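Local structure of aminopeptidase, putative (Trypanosoma brucei brucei, 5NSM) at residues L272-K277 and R328-V333; A299-D304 and N369-G374; E373-L378 and N462-R467. The protein is probably a metal-dependent leucyl aminopeptidase of the M17 family, removing single amino acids from the N-terminal ends of peptides. All coordinates share one frame; numbering follows the deposited sequence.

All three contacts lie in the catalytic domain of the cytosol aminopeptidase family. Contact 1 joins the C-terminal end of strand 268-274, an inner strand of the large mixed sheet, to the loop between helix 314-328 and strand 334-344. Contacts 2 and 3 belong to the metal site. They touch, share E373 and G374, and have centres 11 Å apart. Contact 1 stands apart: its nearest atoms are about 17 Å from contact 2 and about 14 Å from contact 3. Along the chain, contacts 1 and 2 interleave, and contact 3 begins where contact 2 ends. One fold therefore combines a connection at the end of a sheet strand with a two-manganese centre.

Contact 1 (L272-K277 and R328-V333); sequences LLYTPK and RLQQPV
Y274 reaches across to the loop 328-333 and donates a hydrogen bond from its hydroxyl to the backbone carbonyl of Q331. The bond from Y274 OH to Q331 O is 2.7 Å long. The donor sits above the carbonyl plane, 35° out of it, with a C=O...donor angle of 136°, so no lone pair is met squarely. Q331 O also lies at the edge of the ring, in its plane. A second carbonyl approaches the ring obliquely: V333 O is 3.2 Å from Y274 CE2. The side chain of Q330 passes the phenol end, its amide plane nearly perpendicular to the ring. P276 extends the contact. Its CD is 3.6 Å from V333 O, and its CG is 3.9 Å from P332 C. P276 N lies over one face of the Y274 ring, offset toward its rim.

Two motifs shape the loop. Q330, with positive phi, is the first residue to leave helical geometry after helix 314-328, in a Schellman motif. P332 then centres an inverse gamma turn, in which V333 N makes a weak 2.9 Å bond to Q331 O. On the other side, CG of Y274 is anti to the backbone N (chi1 160°), which carries the ring away from the strand toward the loop. The backbone of Y274 pairs with L335, and its side chain touches F323 of helix 314-328. Q331 NE2 bonds to T515 O. The chemistry implies that Q331 O is gripped by two donors, one strong and one weak, which tie the phenol to the turn between helix and strand.

Contact 2 (A299-D304 and N369-G374); sequences ALKPAD and NTDAEG. With MN (manganese (II) ion), chain N; MN (manganese (II) ion), chain O; BCT (bicarbonate ion), chain M.
K301 and D371 form a salt bridge beside the manganese ions, where the NTDAEG part of the M17 signature lies against the segment 299-304. K301 NZ is 2.8 Å from D371 OD2 and uses the syn lone pair of that oxygen. Its bond to D371 OD1 is weak. The lysine chain runs extended and bends at its last torsion (chi4 -63°), which turns NZ onto the carboxylate. D371 OD1 is at the same time a metal ligand, 2.0 Å from the manganese of chain N. The backbone D371 O binds that ion too, at 1.9 Å. D371 thus joins the lysine to the metal. E373 bridges the pair: OE2 is 1.9 Å from the manganese of chain N, and OE1 is 1.8 Å from the manganese of chain O. K289, D294 and D312 supply further ligands.

Further out, water 1 donates to both A299 O and D371 OD2 and links the two segments. A299 N gives a nearly straight bond to T370 OG1, 2.9 Å long at 161°, and the same hydroxyl bonds to G296 O. The metal-binding loop contains a type I beta turn from N369 to A372. It also holds an Asx turn, in which D371 N bonds to N369 OD1 at 2.8 Å, in the carbonyl plane. This bond helps set the backbone from which D371 reaches the metal. A303 of a neighbouring subunit packs on A299 and N369. At the same corner, A299 CB lies 3.3 Å from N369 OD1.

Contact 3 (E373-L378 and N462-R467); sequences EGRIVL and NLMERR. With MN (manganese (II) ion), chain N; MN (manganese (II) ion), chain O; BCT (bicarbonate ion), chain M.
R375 and N462 meet where the M17 signature sequence enters helix 374-387, at the bicarbonate pocket of the metal site. Related enzymes such as bovine lens leucine aminopeptidase bind bicarbonate at this arginine, where it has been proposed to act as a general base. The same role here is only an inference. The ion here probably came from the crystallisation liquor. R375 holds the anion with backbone and side chain alike. R375 N donates to O2 of the bicarbonate at 2.9 Å. R375 NE donates to the same oxygen at 2.8 Å (153°), and that oxygen lies at the edge of the guanidinium, near its plane. A weak bond of 3.3 Å runs from R375 NH2 to O3. The third oxygen, O1, accepts from G374 N at 2.7 Å. The anion therefore meets the backbone N-H groups of G374 and R375, in the first turn of the helix, whose N-terminal end probably adds to its stabilisation. CG of R375 lies between the backbone N and the carbonyl carbon (chi1 66°), which brings the chain alongside the anion, and the bend at chi3 (64°) points the NE edge at O2.

The loop 462-467 lies against this side chain. N462 O is 3.0 Å from R375 NH1, oblique to the guanidinium. M464 CE also approaches obliquely, 4.0 Å from the same NH1. A475 and F478 of helix 471-480, with F453, also pack on R375.

N462 is itself held in place. OD1 accepts from I368 N, and ND2 probably bonds to A372 O and to N369 O, tying the loop to the metal-binding turn. The side chains of I376 and N462 cross obliquely, with I376 CD1 3.7 Å from N462 ND2.

Contact 1 (L272-K277 and R328-V333)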
# COMPACT_ATOMS: atom_id res chain seq x y z
N LEU A 272 -36.50 -6.24 23.87
CA LEU A 272 -37.94 -6.03 23.71
C LEU A 272 -38.66 -7.38 23.76
O LEU A 272 -38.19 -8.36 23.19
CB LEU A 272 -38.26 -5.32 22.41
CG LEU A 272 -37.34 -4.18 22.05
CD1 LEU A 272 -37.68 -3.63 20.68
CD2 LEU A 272 -37.41 -3.08 23.10
N LEU A 273 -39.81 -7.41 24.45
CA LEU A 273 -40.62 -8.65 24.60
C LEU A 273 -42.05 -8.47 24.10
O LEU A 273 -42.72 -7.52 24.45
CB LEU A 273 -40.68 -9.13 26.04
CG LEU A 273 -39.35 -9.48 26.71
CD1 LEU A 273 -39.55 -9.70 28.21
CD2 LEU A 273 -38.73 -10.71 26.07
N TYR A 274 -42.48 -9.44 23.32
CA TYR A 274 -43.86 -9.53 22.84
C TYR A 274 -44.36 -10.95 23.00
O TYR A 274 -43.74 -11.90 22.55
CB TYR A 274 -43.98 -9.09 21.39
CG TYR A 274 -45.22 -9.58 20.68
CD1 TYR A 274 -46.49 -9.02 20.95
CD2 TYR A 274 -45.14 -10.55 19.70
CE1 TYR A 274 -47.62 -9.44 20.25
CE2 TYR A 274 -46.26 -10.98 19.01
CZ TYR A 274 -47.50 -10.43 19.29
OH TYR A 274 -48.59 -10.89 18.58
N THR A 275 -45.48 -11.07 23.70
CA THR A 275 -46.16 -12.35 23.89
C THR A 275 -47.59 -12.22 23.35
O THR A 275 -48.33 -11.35 23.80
CB THR A 275 -46.19 -12.74 25.36
OG1 THR A 275 -44.85 -12.75 25.86
CG2 THR A 275 -46.82 -14.14 25.56
N PRO A 276 -47.96 -13.05 22.34
CA PRO A 276 -49.28 -12.91 21.73
C PRO A 276 -50.39 -13.39 22.67
O PRO A 276 -50.11 -14.11 23.63
CB PRO A 276 -49.20 -13.81 20.49
CG PRO A 276 -48.13 -14.79 20.79
CD PRO A 276 -47.17 -14.11 21.71
N LYS A 277 -51.62 -12.93 22.40
CA LYS A 277 -52.80 -13.28 23.22
C LYS A 277 -53.06 -14.78 23.27
O LYS A 277 -53.37 -15.34 24.33
CB LYS A 277 -54.06 -12.55 22.73
N ARG A 328 -47.68 -5.12 15.54
CA ARG A 328 -48.77 -4.41 14.85
C ARG A 328 -49.78 -5.37 14.19
O ARG A 328 -50.97 -5.10 14.20
CB ARG A 328 -48.24 -3.43 13.81
CG ARG A 328 -47.77 -2.15 14.45
CD ARG A 328 -46.97 -1.29 13.48
NE ARG A 328 -46.91 0.08 13.93
CZ ARG A 328 -46.12 1.02 13.44
NH1 ARG A 328 -45.27 0.75 12.46
NH2 ARG A 328 -46.20 2.26 13.91
N LEU A 329 -49.29 -6.45 13.60
CA LEU A 329 -50.16 -7.48 12.95
C LEU A 329 -50.59 -8.59 13.89
O LEU A 329 -51.29 -9.51 13.50
CB LEU A 329 -49.46 -8.12 11.75
CG LEU A 329 -49.03 -7.17 10.65
CD1 LEU A 329 -48.58 -7.98 9.44
CD2 LEU A 329 -50.15 -6.21 10.25
N GLN A 330 -50.15 -8.50 15.14
CA GLN A 330 -50.49 -9.49 16.20
C GLN A 330 -50.16 -10.92 15.71
O GLN A 330 -50.96 -11.84 15.79
CB GLN A 330 -51.97 -9.38 16.65
CG GLN A 330 -52.40 -8.28 17.65
CD GLN A 330 -51.49 -8.14 18.89
OE1 GLN A 330 -50.61 -7.22 19.04
NE2 GLN A 330 -51.68 -9.09 19.79
N GLN A 331 -48.98 -11.09 15.13
CA GLN A 331 -48.55 -12.42 14.62
C GLN A 331 -48.41 -13.35 15.82
O GLN A 331 -47.96 -12.91 16.88
CB GLN A 331 -47.25 -12.35 13.82
CG GLN A 331 -47.42 -11.74 12.44
CD GLN A 331 -46.12 -11.73 11.65
OE1 GLN A 331 -45.21 -10.95 11.94
NE2 GLN A 331 -46.05 -12.57 10.63
N PRO A 332 -48.81 -14.63 15.66
CA PRO A 332 -48.87 -15.55 16.81
C PRO A 332 -47.53 -16.19 17.20
O PRO A 332 -47.44 -17.40 17.44
CB PRO A 332 -49.86 -16.62 16.34
CG PRO A 332 -49.70 -16.66 14.86
CD PRO A 332 -49.31 -15.27 14.42
N VAL A 333 -46.52 -15.36 17.29
CA VAL A 333 -45.15 -15.81 17.64
C VAL A 333 -44.75 -15.07 18.87
O VAL A 333 -44.90 -13.85 18.96
CB VAL A 333 -44.11 -15.51 16.53
CG1 VAL A 333 -42.78 -16.15 16.87
CG2 VAL A 333 -44.57 -16.04 15.19

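Contact 2 (A299-D304 and N369-G374)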
# COMPACT_ATOMS: atom_id res chain seq x y z
N ALA A 299 -8.03 -0.54 15.51
CA ALA A 299 -7.82 -1.07 14.13
C ALA A 299 -8.59 -0.19 13.14
O ALA A 299 -9.55 -0.61 12.50
CB ALA A 299 -8.25 -2.51 14.01
N LEU A 300 -8.15 1.05 13.07
CA LEU A 300 -8.86 2.12 12.37
C LEU A 300 -8.99 1.84 10.89
O LEU A 300 -8.04 1.48 10.22
CB LEU A 300 -8.15 3.46 12.56
CG LEU A 300 -8.88 4.72 12.11
CD1 LEU A 300 -10.10 4.97 12.99
CD2 LEU A 300 -7.93 5.91 12.17
N LYS A 301 -10.20 1.98 10.40
CA LYS A 301 -10.46 1.86 8.97
C LYS A 301 -9.88 3.02 8.22
O LYS A 301 -9.98 4.15 8.68
CB LYS A 301 -11.95 1.85 8.70
CG LYS A 301 -12.67 0.65 9.23
CD LYS A 301 -14.16 0.84 9.04
CE LYS A 301 -14.94 -0.31 9.67
NZ LYS A 301 -14.59 -1.58 8.99
N PRO A 302 -9.30 2.78 7.04
CA PRO A 302 -9.06 3.91 6.13
C PRO A 302 -10.38 4.59 5.72
O PRO A 302 -11.43 3.96 5.77
CB PRO A 302 -8.39 3.25 4.91
CG PRO A 302 -7.97 1.88 5.37
CD PRO A 302 -8.98 1.49 6.40
N ALA A 303 -10.29 5.84 5.31
CA ALA A 303 -11.47 6.69 5.03
C ALA A 303 -12.43 6.11 4.00
O ALA A 303 -13.64 6.17 4.18
CB ALA A 303 -11.06 8.08 4.63
N ASP A 304 -11.88 5.59 2.91
CA ASP A 304 -12.67 4.89 1.84
C ASP A 304 -13.61 3.80 2.40
O ASP A 304 -14.75 3.67 2.02
CB ASP A 304 -11.75 4.19 0.82
CG ASP A 304 -10.93 5.16 -0.02
OD1 ASP A 304 -11.31 6.34 -0.19
OD2 ASP A 304 -9.86 4.73 -0.50
N ASN A 369 -8.19 -8.18 16.49
CA ASN A 369 -8.56 -7.04 15.67
C ASN A 369 -9.87 -6.43 16.15
O ASN A 369 -10.90 -7.04 16.09
CB ASN A 369 -8.66 -7.46 14.20
CG ASN A 369 -8.78 -6.30 13.24
OD1 ASN A 369 -9.62 -5.43 13.40
ND2 ASN A 369 -7.89 -6.26 12.26
N THR A 370 -9.80 -5.18 16.57
CA THR A 370 -10.95 -4.46 17.15
C THR A 370 -12.05 -4.16 16.15
O THR A 370 -13.14 -3.78 16.53
CB THR A 370 -10.54 -3.12 17.76
OG1 THR A 370 -9.91 -2.28 16.78
CG2 THR A 370 -9.60 -3.34 18.93
N ASP A 371 -11.73 -4.29 14.87
CA ASP A 371 -12.68 -4.03 13.77
C ASP A 371 -13.59 -5.22 13.43
O ASP A 371 -14.56 -5.06 12.65
CB ASP A 371 -11.99 -3.58 12.50
CG ASP A 371 -12.95 -2.95 11.52
OD1 ASP A 371 -14.17 -2.70 11.85
OD2 ASP A 371 -12.49 -2.68 10.41
N ALA A 372 -13.27 -6.33 14.06
CA ALA A 372 -14.15 -7.53 14.17
C ALA A 372 -14.95 -7.48 15.49
O ALA A 372 -14.93 -8.38 16.31
CB ALA A 372 -13.34 -8.80 14.09
N GLU A 373 -15.67 -6.39 15.62
CA GLU A 373 -16.45 -6.02 16.83
C GLU A 373 -17.86 -6.64 16.88
O GLU A 373 -18.42 -6.83 17.93
CB GLU A 373 -16.56 -4.49 16.89
CG GLU A 373 -17.66 -3.82 16.05
CD GLU A 373 -17.50 -3.85 14.52
OE1 GLU A 373 -18.59 -3.74 13.83
OE2 GLU A 373 -16.33 -3.86 14.00
N GLY A 374 -18.41 -6.89 15.71
CA GLY A 374 -19.80 -7.31 15.57
C GLY A 374 -20.05 -8.67 16.17
O GLY A 374 -21.00 -8.88 16.91
MN MN N . -15.84 -3.68 12.14
MN MN O . -18.92 -3.68 12.04
C BCT M . -17.26 -8.47 12.87
O1 BCT M . -17.75 -7.33 13.16
O2 BCT M . -17.30 -9.43 13.64
O3 BCT M . -16.66 -8.69 11.72
O HOH W 1 -9.99 -2.14 10.17
O HOH W 2 -15.74 -4.43 9.58
O HOH W 3 -18.99 -3.75 10.00

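Contact 3 (E373-L378 and N462-R467)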
# COMPACT_ATOMS: atom_id res chain seq x y z
N GLU A 373 -15.67 -6.39 15.62
CA GLU A 373 -16.45 -6.02 16.83
C GLU A 373 -17.86 -6.64 16.88
O GLU A 373 -18.42 -6.83 17.93
CB GLU A 373 -16.56 -4.49 16.89
CG GLU A 373 -17.66 -3.82 16.05
CD GLU A 373 -17.50 -3.85 14.52
OE1 GLU A 373 -18.59 -3.74 13.83
OE2 GLU A 373 -16.33 -3.86 14.00
N GLY A 374 -18.41 -6.89 15.71
CA GLY A 374 -19.80 -7.31 15.57
C GLY A 374 -20.05 -8.67 16.17
O GLY A 374 -21.00 -8.88 16.91
N ARG A 375 -19.15 -9.60 15.89
CA ARG A 375 -19.26 -10.96 16.43
C ARG A 375 -19.19 -10.93 17.95
O ARG A 375 -19.81 -11.74 18.62
CB ARG A 375 -18.20 -11.89 15.84
CG ARG A 375 -16.78 -11.56 16.22
CD ARG A 375 -15.79 -12.25 15.30
NE ARG A 375 -15.90 -11.80 13.91
CZ ARG A 375 -15.14 -12.21 12.91
NH1 ARG A 375 -14.17 -13.07 13.12
NH2 ARG A 375 -15.36 -11.75 11.69
N ILE A 376 -18.44 -9.98 18.48
CA ILE A 376 -18.29 -9.85 19.93
C ILE A 376 -19.60 -9.37 20.58
O ILE A 376 -20.08 -9.97 21.52
CB ILE A 376 -17.14 -8.92 20.33
CG1 ILE A 376 -15.81 -9.56 19.94
CG2 ILE A 376 -17.16 -8.67 21.85
CD1 ILE A 376 -14.60 -8.66 20.12
N VAL A 377 -20.17 -8.30 20.05
CA VAL A 377 -21.41 -7.76 20.66
C VAL A 377 -22.53 -8.82 20.51
O VAL A 377 -23.37 -8.96 21.39
CB VAL A 377 -21.85 -6.38 20.15
CG1 VAL A 377 -20.71 -5.39 20.30
CG2 VAL A 377 -22.35 -6.41 18.71
N LEU A 378 -22.52 -9.52 19.38
CA LEU A 378 -23.54 -10.55 19.09
C LEU A 378 -23.39 -11.77 19.98
O LEU A 378 -24.37 -12.41 20.36
CB LEU A 378 -23.50 -10.99 17.63
CG LEU A 378 -24.01 -9.98 16.62
CD1 LEU A 378 -23.60 -10.37 15.20
CD2 LEU A 378 -25.52 -9.84 16.71
N ASN A 462 -10.90 -13.46 18.42
CA ASN A 462 -12.02 -12.91 17.64
C ASN A 462 -11.80 -12.79 16.12
O ASN A 462 -12.56 -12.15 15.42
CB ASN A 462 -12.44 -11.54 18.17
CG ASN A 462 -11.55 -10.41 17.68
OD1 ASN A 462 -10.34 -10.55 17.57
ND2 ASN A 462 -12.17 -9.27 17.38
N LEU A 463 -10.74 -13.38 15.63
CA LEU A 463 -10.37 -13.24 14.21
C LEU A 463 -9.74 -14.52 13.71
O LEU A 463 -8.90 -15.10 14.36
CB LEU A 463 -9.43 -12.05 13.97
CG LEU A 463 -9.30 -11.58 12.52
CD1 LEU A 463 -10.46 -10.68 12.12
CD2 LEU A 463 -7.98 -10.84 12.29
N MET A 464 -10.14 -14.91 12.53
CA MET A 464 -9.56 -16.06 11.86
C MET A 464 -8.08 -15.83 11.59
O MET A 464 -7.64 -14.77 11.20
CB MET A 464 -10.32 -16.55 10.59
CG MET A 464 -11.02 -15.50 9.78
SD MET A 464 -12.41 -16.01 8.76
CE MET A 464 -13.71 -15.18 9.71
N GLU A 465 -7.31 -16.85 11.88
CA GLU A 465 -5.89 -16.90 11.57
C GLU A 465 -5.64 -16.79 10.07
O GLU A 465 -4.75 -16.09 9.62
CB GLU A 465 -5.33 -18.22 12.14
CG GLU A 465 -4.06 -18.74 11.51
CD GLU A 465 -2.87 -18.47 12.37
OE1 GLU A 465 -2.43 -19.42 13.06
OE2 GLU A 465 -2.38 -17.31 12.37
N ARG A 466 -6.43 -17.52 9.31
CA ARG A 466 -6.39 -17.52 7.83
C ARG A 466 -7.71 -16.95 7.32
O ARG A 466 -8.74 -17.62 7.36
CB ARG A 466 -6.13 -18.91 7.26
CG ARG A 466 -4.85 -19.55 7.79
CD ARG A 466 -4.62 -20.97 7.30
NE ARG A 466 -5.68 -21.89 7.72
CZ ARG A 466 -5.79 -23.18 7.37
NH1 ARG A 466 -4.91 -23.75 6.56
NH2 ARG A 466 -6.81 -23.90 7.81
N ARG A 467 -7.65 -15.73 6.80
CA ARG A 467 -8.85 -14.99 6.35
C ARG A 467 -9.55 -15.68 5.18
O ARG A 467 -10.73 -15.50 4.95
CB ARG A 467 -8.56 -13.53 5.95
CG ARG A 467 -7.37 -12.80 6.61
CD ARG A 467 -7.57 -12.39 8.06
NE ARG A 467 -7.56 -10.93 8.24
CZ ARG A 467 -8.52 -10.06 7.88
NH1 ARG A 467 -9.64 -10.46 7.27
NH2 ARG A 467 -8.34 -8.77 8.12
MN MN N . -15.84 -3.68 12.14
MN MN O . -18.92 -3.68 12.04
C BCT M . -17.26 -8.47 12.87
O1 BCT M . -17.75 -7.33 13.16
O2 BCT M . -17.30 -9.43 13.64
O3 BCT M . -16.66 -8.69 11.72
O HOH W 3 -18.99 -3.75 10.00